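PDB 2NTP: pectinesterase A, which hydrolyses the methyl esters of pectin, releasing methanol and leaving polygalacturonate, in the first step of plant-tissue maceration and soft rot. Local coordinates for residues S27-S32 and I50-L55; A132-K137 and T155-G160; Y239-P244 and N274-W279. All blocks are in the same frame, centred on the assembly; numbering follows the deposited sequence.

Contact 1: S27-S32 and I50-L55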
loop_
_atom_site.group_PDB
_atom_site.type_symbol
_atom_site.label_atom_id
_atom_site.label_comp_id
_atom_site.label_asym_id
_atom_site.label_seq_id
_atom_site.Cartn_x
_atom_site.Cartn_y
_atom_site.Cartn_z
ATOM N N SER A 27 -15.875 18.786 9.871
ATOM C CA SER A 27 -16.383 19.411 11.101
ATOM C C SER A 27 -15.289 19.813 12.098
ATOM O O SER A 27 -15.526 20.652 12.971
ATOM C CB SER A 27 -17.385 18.481 11.790
ATOM O OG SER A 27 -16.727 17.534 12.616
ATOM N N ALA A 28 -14.105 19.211 11.965
ATOM C CA ALA A 28 -12.995 19.443 12.894
ATOM C C ALA A 28 -12.523 20.892 12.870
ATOM O O ALA A 28 -12.353 21.463 11.786
ATOM C CB ALA A 28 -11.835 18.511 12.574
ATOM N N PRO A 29 -12.296 21.492 14.058
ATOM C CA PRO A 29 -11.788 22.861 14.085
ATOM C C PRO A 29 -10.423 22.948 13.407
ATOM O O PRO A 29 -9.636 21.994 13.472
ATOM C CB PRO A 29 -11.668 23.170 15.583
ATOM C CG PRO A 29 -11.613 21.840 16.259
ATOM C CD PRO A 29 -12.474 20.943 15.418
ATOM N N ALA A 30 -10.157 24.072 12.744
ATOM C CA ALA A 30 -8.859 24.312 12.120
ATOM C C ALA A 30 -7.750 24.270 13.171
ATOM O O ALA A 30 -7.914 24.794 14.270
ATOM C CB ALA A 30 -8.856 25.651 11.400
ATOM N N GLY A 31 -6.632 23.635 12.830
ATOM C CA GLY A 31 -5.507 23.515 13.755
ATOM C C GLY A 31 -4.946 22.108 13.856
ATOM O O GLY A 31 -5.081 21.303 12.926
ATOM N N SER A 32 -4.319 21.812 14.992
ATOM C CA SER A 32 -3.555 20.571 15.145
ATOM C C SER A 32 -3.740 19.850 16.481
ATOM O O SER A 32 -2.966 18.942 16.814
ATOM C CB SER A 32 -2.073 20.844 14.896
ATOM O OG SER A 32 -1.603 21.893 15.732
ATOM N N ILE A 50 -7.053 13.698 3.433
ATOM C CA ILE A 50 -6.789 14.177 4.787
ATOM C C ILE A 50 -5.692 15.229 4.761
ATOM O O ILE A 50 -4.551 14.933 4.412
ATOM C CB ILE A 50 -6.370 13.010 5.730
ATOM C CG1 ILE A 50 -7.428 11.893 5.752
ATOM C CG2 ILE A 50 -6.021 13.534 7.126
ATOM C CD1 ILE A 50 -8.858 12.346 5.935
ATOM N N THR A 51 -6.040 16.459 5.134
ATOM C CA THR A 51 -5.087 17.567 5.116
ATOM C C THR A 51 -4.906 18.180 6.498
ATOM O O THR A 51 -4.076 19.072 6.678
ATOM C CB THR A 51 -5.511 18.680 4.129
ATOM O OG1 THR A 51 -6.815 19.156 4.480
ATOM C CG2 THR A 51 -5.517 18.152 2.695
ATOM N N ARG A 52 -5.691 17.709 7.460
ATOM C CA ARG A 52 -5.590 18.181 8.831
ATOM C C ARG A 52 -4.668 17.282 9.643
ATOM O O ARG A 52 -4.848 16.062 9.691
ATOM C CB ARG A 52 -6.960 18.246 9.495
ATOM C CG ARG A 52 -6.957 19.054 10.788
ATOM C CD ARG A 52 -8.201 18.784 11.591
ATOM N NE ARG A 52 -8.256 19.579 12.816
ATOM C CZ ARG A 52 -7.643 19.259 13.953
ATOM N NH1 ARG A 52 -6.895 18.162 14.038
ATOM N NH2 ARG A 52 -7.773 20.044 15.015
ATOM N N ASN A 53 -3.687 17.910 10.284
ATOM C CA ASN A 53 -2.764 17.215 11.177
ATOM C C ASN A 53 -3.473 16.674 12.413
ATOM O O ASN A 53 -4.448 17.266 12.884
ATOM C CB ASN A 53 -1.635 18.154 11.611
ATOM C CG ASN A 53 -0.712 18.549 10.464
ATOM O OD1 ASN A 53 -0.545 17.813 9.488
ATOM N ND2 ASN A 53 -0.093 19.717 10.588
ATOM N N ASN A 54 -2.974 15.550 12.934
ATOM C CA ASN A 54 -3.452 14.985 14.200
ATOM C C ASN A 54 -4.915 14.524 14.138
ATOM O O ASN A 54 -5.668 14.653 15.111
ATOM C CB ASN A 54 -3.235 16.006 15.335
ATOM C CG ASN A 54 -2.911 15.360 16.676
ATOM O OD1 ASN A 54 -2.926 14.137 16.834
ATOM N ND2 ASN A 54 -2.613 16.201 17.661
ATOM N N LEU A 55 -5.312 14.006 12.975
ATOM C CA LEU A 55 -6.646 13.435 12.785
ATOM C C LEU A 55 -6.581 11.925 12.937
ATOM O O LEU A 55 -5.623 11.296 12.470
ATOM C CB LEU A 55 -7.218 13.800 11.411
ATOM C CG LEU A 55 -8.559 13.138 11.064
ATOM C CD1 LEU A 55 -9.704 13.737 11.885
ATOM C CD2 LEU A 55 -8.844 13.222 9.582
HETATM O O HOH W 1 -8.302 22.562 16.165
HETATM O O HOH W 2 -3.597 20.861 10.596
#
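The Arg52 guanidinium carries the carbonyl oxygen of Gly31 over the centre of one face, 3.4 Å above its plane, while at its edge, in the plane, lie the carbonyl oxygen of Pro29 and a water. Arg52 NE reaches Pro29 O at 2.9 Å and Arg52 NH2 the same oxygen at 3.1 Å, so two nitrogens grip one acceptor side-on; the NE bond is the straighter, at 158°. The in-plane water receives a weak bond from NH2 and donates to Ala30 O. CG of Arg52 stands anti to the backbone N (chi1 -166°), and the chain runs extended from there to NE, which carries the guanidinium across to the 27-32 loop, under its bend, with Ala28 CB 3.7 Å from Arg52 NE. NH1 has its own acceptor in Thr33 O, which further fixes the rotation of the group. A second water links the two backbones, donating to Gly31 O and accepting from Asn53 N. Beyond it, Asn54 ND2 bonds Ser32 O at 2.9 Å, an acceptor only 5° out of the amide plane, while Asn54 OD1 accepts from His56 NE2. One arginine, one asparagine amide and bridging water thus fasten two surface loops together: residues 27-32 lead from helix 21-26 into strand 35-39, whose Phe35 touches Ala28 and Pro29, and residues 50-55 join strands 48-50 and 55-59.

Contact 2: A132-K137 and T155-G160; sequences ALYVTK and TLYVSG. With ADA (alpha-D-galactopyranuronic acid), chain C.
Thr155 O is gripped by two successive backbone amides across the contact, Ala132 N at 2.8 Å and Leu133 N at 3.3 Å, and with this fork the two strands enter register. From there the parallel pairing proceeds regularly: Tyr157 N donates to Leu133 O, Val135 N to Tyr157 O, and Ser159 N to Val135 O at 2.8 Å. On one face of the sheet Tyr134 and Tyr157 lie side by side in an offset stack, centroids 4.3 Å apart and planes at 19°. Both rings leave with CG anti to the backbone N (chi1 176° and -167°), which keeps them pointing the same way. Thr136 CG2 covers the other face of Tyr134, and a single water joins the hydroxyls, 3.0 Å from Tyr134 OH and 2.7 Å from Tyr157 OH. The other face of the sheet is aliphatic: Leu156 CD1 packs on Leu133 CD2 at 3.8 Å, and both leucines touch Phe165 and Leu149. Ser159 OG bonds Asp180 OD1. Aligned stacks of like residues on successive coils are a familiar feature of the right-handed parallel beta-helix, the fold of pectinesterases, here with leucines turned inward and tyrosines outward, where Tyr157 helps line the glycan pocket.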
loop_
_atom_site.group_PDB
_atom_site.type_symbol
_atom_site.label_atom_id
_atom_site.label_comp_id
_atom_site.label_asym_id
_atom_site.label_seq_id
_atom_site.Cartn_x
_atom_site.Cartn_y
_atom_site.Cartn_z
ATOM N N ALA A 132 -5.929 1.879 -2.921
ATOM C CA ALA A 132 -6.828 1.944 -1.766
ATOM C C ALA A 132 -6.403 3.068 -0.823
ATOM O O ALA A 132 -7.218 3.903 -0.428
ATOM C CB ALA A 132 -6.868 0.596 -1.022
ATOM N N LEU A 133 -5.113 3.091 -0.493
ATOM C CA LEU A 133 -4.549 4.061 0.439
ATOM C C LEU A 133 -3.259 4.650 -0.105
ATOM O O LEU A 133 -2.363 3.915 -0.538
ATOM C CB LEU A 133 -4.288 3.383 1.787
ATOM C CG LEU A 133 -3.586 4.169 2.894
ATOM C CD1 LEU A 133 -4.433 5.364 3.340
ATOM C CD2 LEU A 133 -3.305 3.219 4.066
ATOM N N TYR A 134 -3.167 5.975 -0.063
ATOM C CA TYR A 134 -2.006 6.705 -0.551
ATOM C C TYR A 134 -1.534 7.609 0.574
ATOM O O TYR A 134 -2.283 8.459 1.040
ATOM C CB TYR A 134 -2.397 7.525 -1.787
ATOM C CG TYR A 134 -1.343 8.442 -2.394
ATOM C CD1 TYR A 134 0.023 8.177 -2.276
ATOM C CD2 TYR A 134 -1.730 9.563 -3.137
ATOM C CE1 TYR A 134 0.973 9.020 -2.862
ATOM C CE2 TYR A 134 -0.795 10.396 -3.721
ATOM C CZ TYR A 134 0.547 10.126 -3.580
ATOM O OH TYR A 134 1.466 10.972 -4.169
ATOM N N VAL A 135 -0.308 7.381 1.036
ATOM C CA VAL A 135 0.333 8.291 1.982
ATOM C C VAL A 135 1.292 9.134 1.155
ATOM O O VAL A 135 2.209 8.597 0.531
ATOM C CB VAL A 135 1.086 7.526 3.105
ATOM C CG1 VAL A 135 1.682 8.512 4.118
ATOM C CG2 VAL A 135 0.156 6.551 3.813
ATOM N N THR A 136 1.068 10.448 1.127
ATOM C CA THR A 136 1.802 11.336 0.214
ATOM C C THR A 136 3.099 11.864 0.829
ATOM O O THR A 136 3.425 11.548 1.968
ATOM C CB THR A 136 0.945 12.545 -0.238
ATOM O OG1 THR A 136 0.836 13.495 0.833
ATOM C CG2 THR A 136 -0.440 12.095 -0.670
ATOM N N LYS A 137 3.816 12.688 0.069
ATOM C CA LYS A 137 5.034 13.346 0.568
ATOM C C LYS A 137 4.793 14.239 1.790
ATOM O O LYS A 137 5.719 14.491 2.574
ATOM C CB LYS A 137 5.724 14.127 -0.554
ATOM C CG LYS A 137 6.239 13.244 -1.671
ATOM C CD LYS A 137 7.359 13.904 -2.449
ATOM C CE LYS A 137 7.954 12.934 -3.456
ATOM N NZ LYS A 137 9.259 13.418 -3.978
ATOM N N THR A 155 -2.409 -1.472 -4.583
ATOM C CA THR A 155 -3.275 -1.278 -3.407
ATOM C C THR A 155 -2.796 -0.187 -2.434
ATOM O O THR A 155 -3.574 0.687 -2.055
ATOM C CB THR A 155 -3.454 -2.604 -2.647
ATOM O OG1 THR A 155 -3.947 -3.593 -3.561
ATOM C CG2 THR A 155 -4.437 -2.438 -1.468
ATOM N N LEU A 156 -1.524 -0.256 -2.044
ATOM C CA LEU A 156 -0.946 0.659 -1.055
ATOM C C LEU A 156 0.227 1.449 -1.627
ATOM O O LEU A 156 1.254 0.871 -1.997
ATOM C CB LEU A 156 -0.500 -0.104 0.193
ATOM C CG LEU A 156 0.217 0.736 1.260
ATOM C CD1 LEU A 156 -0.659 1.901 1.756
ATOM C CD2 LEU A 156 0.660 -0.152 2.429
ATOM N N TYR A 157 0.058 2.770 -1.665
ATOM C CA TYR A 157 1.042 3.699 -2.216
ATOM C C TYR A 157 1.630 4.454 -1.028
ATOM O O TYR A 157 0.966 5.305 -0.447
ATOM C CB TYR A 157 0.333 4.673 -3.171
ATOM C CG TYR A 157 1.210 5.530 -4.084
ATOM C CD1 TYR A 157 2.597 5.599 -3.927
ATOM C CD2 TYR A 157 0.629 6.287 -5.106
ATOM C CE1 TYR A 157 3.384 6.401 -4.772
ATOM C CE2 TYR A 157 1.401 7.090 -5.946
ATOM C CZ TYR A 157 2.770 7.137 -5.780
ATOM O OH TYR A 157 3.524 7.934 -6.617
ATOM N N VAL A 158 2.857 4.114 -0.645
ATOM C CA VAL A 158 3.520 4.770 0.479
ATOM C C VAL A 158 4.669 5.661 -0.000
ATOM O O VAL A 158 5.711 5.170 -0.428
ATOM C CB VAL A 158 4.004 3.750 1.558
ATOM C CG1 VAL A 158 2.837 3.317 2.450
ATOM C CG2 VAL A 158 4.663 2.531 0.914
ATOM N N SER A 159 4.451 6.975 0.063
ATOM C CA SER A 159 5.458 7.956 -0.343
ATOM C C SER A 159 5.875 8.832 0.844
ATOM O O SER A 159 5.298 8.732 1.919
ATOM C CB SER A 159 4.906 8.818 -1.485
ATOM O OG SER A 159 5.909 9.640 -2.058
ATOM N N GLY A 160 6.893 9.661 0.645
ATOM C CA GLY A 160 7.319 10.637 1.650
ATOM C C GLY A 160 7.943 10.072 2.911
ATOM O O GLY A 160 9.006 9.457 2.867
HETATM C C1 ADA C . 3.951 7.683 -12.754
HETATM C C2 ADA C . 4.932 8.460 -11.875
HETATM C C3 ADA C . 4.434 8.528 -10.429
HETATM C C4 ADA C . 2.992 9.044 -10.367
HETATM C C5 ADA C . 2.108 8.202 -11.286
HETATM C C6 ADA C . 0.685 8.695 -11.303
HETATM O O2 ADA C . 6.200 7.804 -11.927
HETATM O O3 ADA C . 5.312 9.339 -9.631
HETATM O O4 ADA C . 2.921 10.409 -10.804
HETATM O O5 ADA C . 2.633 8.227 -12.622
HETATM O O6B ADA C . 0.129 8.991 -10.223
HETATM O O6A ADA C . 0.110 8.786 -12.407
HETATM O O HOH W 3 2.227 10.292 -6.995
#

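Contact 3: Y239-P244 and N274-W279. With ADA (alpha-D-galactopyranuronic acid), chain B.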
loop_
_atom_site.group_PDB
_atom_site.type_symbol
_atom_site.label_atom_id
_atom_site.label_comp_id
_atom_site.label_asym_id
_atom_site.label_seq_id
_atom_site.Cartn_x
_atom_site.Cartn_y
_atom_site.Cartn_z
ATOM N N TYR A 239 4.425 -15.423 -7.660
ATOM C CA TYR A 239 4.579 -14.083 -7.076
ATOM C C TYR A 239 6.011 -13.717 -6.704
ATOM O O TYR A 239 6.729 -14.508 -6.092
ATOM C CB TYR A 239 3.683 -13.936 -5.843
ATOM C CG TYR A 239 2.320 -13.379 -6.163
ATOM C CD1 TYR A 239 1.293 -14.207 -6.627
ATOM C CD2 TYR A 239 2.058 -12.017 -6.020
ATOM C CE1 TYR A 239 0.040 -13.691 -6.927
ATOM C CE2 TYR A 239 0.813 -11.494 -6.320
ATOM C CZ TYR A 239 -0.191 -12.331 -6.777
ATOM O OH TYR A 239 -1.420 -11.802 -7.075
ATOM N N GLY A 240 6.419 -12.509 -7.078
ATOM C CA GLY A 240 7.704 -11.980 -6.645
ATOM C C GLY A 240 7.573 -11.231 -5.334
ATOM O O GLY A 240 6.538 -10.615 -5.054
ATOM N N LEU A 241 8.631 -11.281 -4.528
ATOM C CA LEU A 241 8.690 -10.507 -3.287
ATOM C C LEU A 241 8.784 -9.014 -3.567
ATOM O O LEU A 241 8.298 -8.196 -2.787
ATOM C CB LEU A 241 9.883 -10.942 -2.435
ATOM C CG LEU A 241 9.829 -12.337 -1.808
ATOM C CD1 LEU A 241 11.167 -12.670 -1.181
ATOM C CD2 LEU A 241 8.701 -12.433 -0.784
ATOM N N GLY A 242 9.401 -8.670 -4.691
ATOM C CA GLY A 242 9.582 -7.276 -5.057
ATOM C C GLY A 242 10.245 -7.141 -6.411
ATOM O O GLY A 242 10.916 -8.062 -6.876
ATOM N N ARG A 243 10.022 -5.994 -7.044
ATOM C CA ARG A 243 10.767 -5.575 -8.231
ATOM C C ARG A 243 11.072 -4.075 -8.091
ATOM O O ARG A 243 10.344 -3.360 -7.398
ATOM C CB ARG A 243 10.008 -5.910 -9.521
ATOM C CG ARG A 243 8.619 -5.290 -9.649
ATOM C CD ARG A 243 7.962 -5.676 -10.974
ATOM N NE ARG A 243 6.710 -4.952 -11.175
ATOM C CZ ARG A 243 6.082 -4.831 -12.345
ATOM N NH1 ARG A 243 6.584 -5.391 -13.441
ATOM N NH2 ARG A 243 4.951 -4.145 -12.418
ATOM N N PRO A 244 12.161 -3.593 -8.716
ATOM C CA PRO A 244 12.592 -2.223 -8.431
ATOM C C PRO A 244 11.867 -1.169 -9.259
ATOM O O PRO A 244 12.072 -1.085 -10.470
ATOM C CB PRO A 244 14.091 -2.238 -8.791
ATOM C CG PRO A 244 14.371 -3.603 -9.391
ATOM C CD PRO A 244 13.062 -4.263 -9.670
ATOM N N ASN A 274 4.363 -21.100 -0.846
ATOM C CA ASN A 274 5.152 -21.436 -2.028
ATOM C C ASN A 274 4.749 -20.719 -3.318
ATOM O O ASN A 274 5.306 -21.005 -4.369
ATOM C CB ASN A 274 5.227 -22.965 -2.241
ATOM C CG ASN A 274 3.954 -23.550 -2.818
ATOM O OD1 ASN A 274 2.977 -22.846 -3.065
ATOM N ND2 ASN A 274 3.965 -24.862 -3.045
ATOM N N HIS A 275 3.801 -19.785 -3.236
ATOM C CA HIS A 275 3.504 -18.919 -4.382
ATOM C C HIS A 275 4.682 -17.975 -4.678
ATOM O O HIS A 275 4.825 -17.470 -5.795
ATOM C CB HIS A 275 2.178 -18.158 -4.187
ATOM C CG HIS A 275 2.176 -17.198 -3.034
ATOM N ND1 HIS A 275 2.284 -17.600 -1.718
ATOM C CD2 HIS A 275 2.042 -15.850 -3.003
ATOM C CE1 HIS A 275 2.234 -16.541 -0.931
ATOM N NE2 HIS A 275 2.090 -15.466 -1.687
ATOM N N ILE A 276 5.541 -17.779 -3.682
ATOM C CA ILE A 276 6.714 -16.914 -3.802
ATOM C C ILE A 276 7.858 -17.624 -4.534
ATOM O O ILE A 276 8.250 -18.737 -4.150
ATOM C CB ILE A 276 7.210 -16.446 -2.398
ATOM C CG1 ILE A 276 6.149 -15.596 -1.676
ATOM C CG2 ILE A 276 8.549 -15.699 -2.507
ATOM C CD1 ILE A 276 5.679 -14.341 -2.444
ATOM N N TYR A 277 8.393 -16.979 -5.572
ATOM C CA TYR A 277 9.557 -17.509 -6.302
ATOM C C TYR A 277 10.870 -16.787 -5.984
ATOM O O TYR A 277 11.955 -17.316 -6.262
ATOM C CB TYR A 277 9.310 -17.543 -7.821
ATOM C CG TYR A 277 9.037 -16.196 -8.461
ATOM C CD1 TYR A 277 10.071 -15.289 -8.714
ATOM C CD2 TYR A 277 7.744 -15.836 -8.831
ATOM C CE1 TYR A 277 9.812 -14.046 -9.304
ATOM C CE2 TYR A 277 7.477 -14.597 -9.426
ATOM C CZ TYR A 277 8.513 -13.715 -9.656
ATOM O OH TYR A 277 8.246 -12.497 -10.238
ATOM N N GLY A 278 10.773 -15.588 -5.409
ATOM C CA GLY A 278 11.945 -14.747 -5.144
ATOM C C GLY A 278 11.725 -13.324 -5.615
ATOM O O GLY A 278 10.601 -12.823 -5.583
ATOM N N TRP A 279 12.800 -12.670 -6.046
ATOM C CA TRP A 279 12.742 -11.279 -6.492
ATOM C C TRP A 279 12.658 -11.206 -8.019
ATOM O O TRP A 279 12.827 -12.216 -8.705
ATOM C CB TRP A 279 13.981 -10.520 -6.001
ATOM C CG TRP A 279 14.192 -10.568 -4.511
ATOM C CD1 TRP A 279 15.051 -11.388 -3.829
ATOM C CD2 TRP A 279 13.541 -9.759 -3.520
ATOM N NE1 TRP A 279 14.973 -11.140 -2.479
ATOM C CE2 TRP A 279 14.054 -10.148 -2.260
ATOM C CE3 TRP A 279 12.576 -8.743 -3.575
ATOM C CZ2 TRP A 279 13.634 -9.554 -1.061
ATOM C CZ3 TRP A 279 12.160 -8.149 -2.389
ATOM C CH2 TRP A 279 12.688 -8.559 -1.144
HETATM C C1 ADA B . 2.771 -5.574 -15.034
HETATM C C2 ADA B . 1.525 -4.704 -14.875
HETATM C C3 ADA B . 1.441 -3.668 -15.994
HETATM C C4 ADA B . 2.771 -2.927 -16.177
HETATM C C5 ADA B . 3.947 -3.897 -16.274
HETATM C C6 ADA B . 5.241 -3.134 -16.334
HETATM O O2 ADA B . 0.363 -5.534 -14.923
HETATM O O3 ADA B . 0.387 -2.734 -15.722
HETATM O O4 ADA B . 3.016 -2.045 -15.076
HETATM O O5 ADA B . 3.941 -4.753 -15.125
HETATM O O6B ADA B . 6.189 -3.508 -15.612
HETATM O O6A ADA B . 5.327 -2.149 -17.102
#
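A short strand of the parallel beta-helix and a weakly bonded neighbour on the next coil meet here, and the first of them runs on into the substrate-binding cleft through Arg243. The backbones pair in parallel at Tyr239 and Ile276: Tyr239 N donates to His275 O at 2.8 Å, and Tyr277 N to Tyr239 O. A further bond, from Leu241 N to Gly278 O at 2.7 Å, is nearly straight (166°) and lies where segment 239-244 turns a corner at Leu241. Aromatic groups close over this backbone. Tyr277 takes chi1 61°, with CG between its own N and carbonyl carbon, and thereby lays its ring face over Tyr239 O and Gly240 CA, the latter a CH-pi contact 4.0 Å from the centroid; its OH goes to Asp280. Leu241 CB sits over the six-membered ring of Trp279, 3.7 Å from that centroid, while Leu241 CG meets Ile276 CG2 at 3.7 Å. At the other end His275 presents its edge to the face of Tyr239 in an offset edge-to-face pair, planes at 69°, and the Tyr239 hydroxyl bonds Arg193 O. Past the corner, the extended Arg243 side chain gives NH2 to the ring oxygen O5 of the bound galacturonate of chain B at 3.0 Å. NH1 also bonds O5, and weakly the carboxylate oxygen O6B. NE forms a salt bridge with Asp175, the nucleophile. One guanidinium therefore touches both sugar and nucleophile, which probably helps orient the aspartate and holds the sugar mainly through its ring oxygen.

Overall arrangement
The three contacts follow one another along the chain and sample the beta-helix from one end region towards the other. Contact 1 lies on the surface, away from the annotated sites, with its centre about 19 Å from that of contact 2 and about 39 Å from that of contact 3, on the opposite side of the chain's centre. Contacts 2 and 3, about 21 Å apart between centres and about 9 Å between nearest atoms, both serve the glycan cleft: Tyr157 lies near Thr85 and Trp245, and Arg243 meets another sugar beside Asp175. The general lesson is that strand pairing between coils can set side chains along an extended polysaccharide site, whereas in contact 1 the surface loops are tied by individual polar groups.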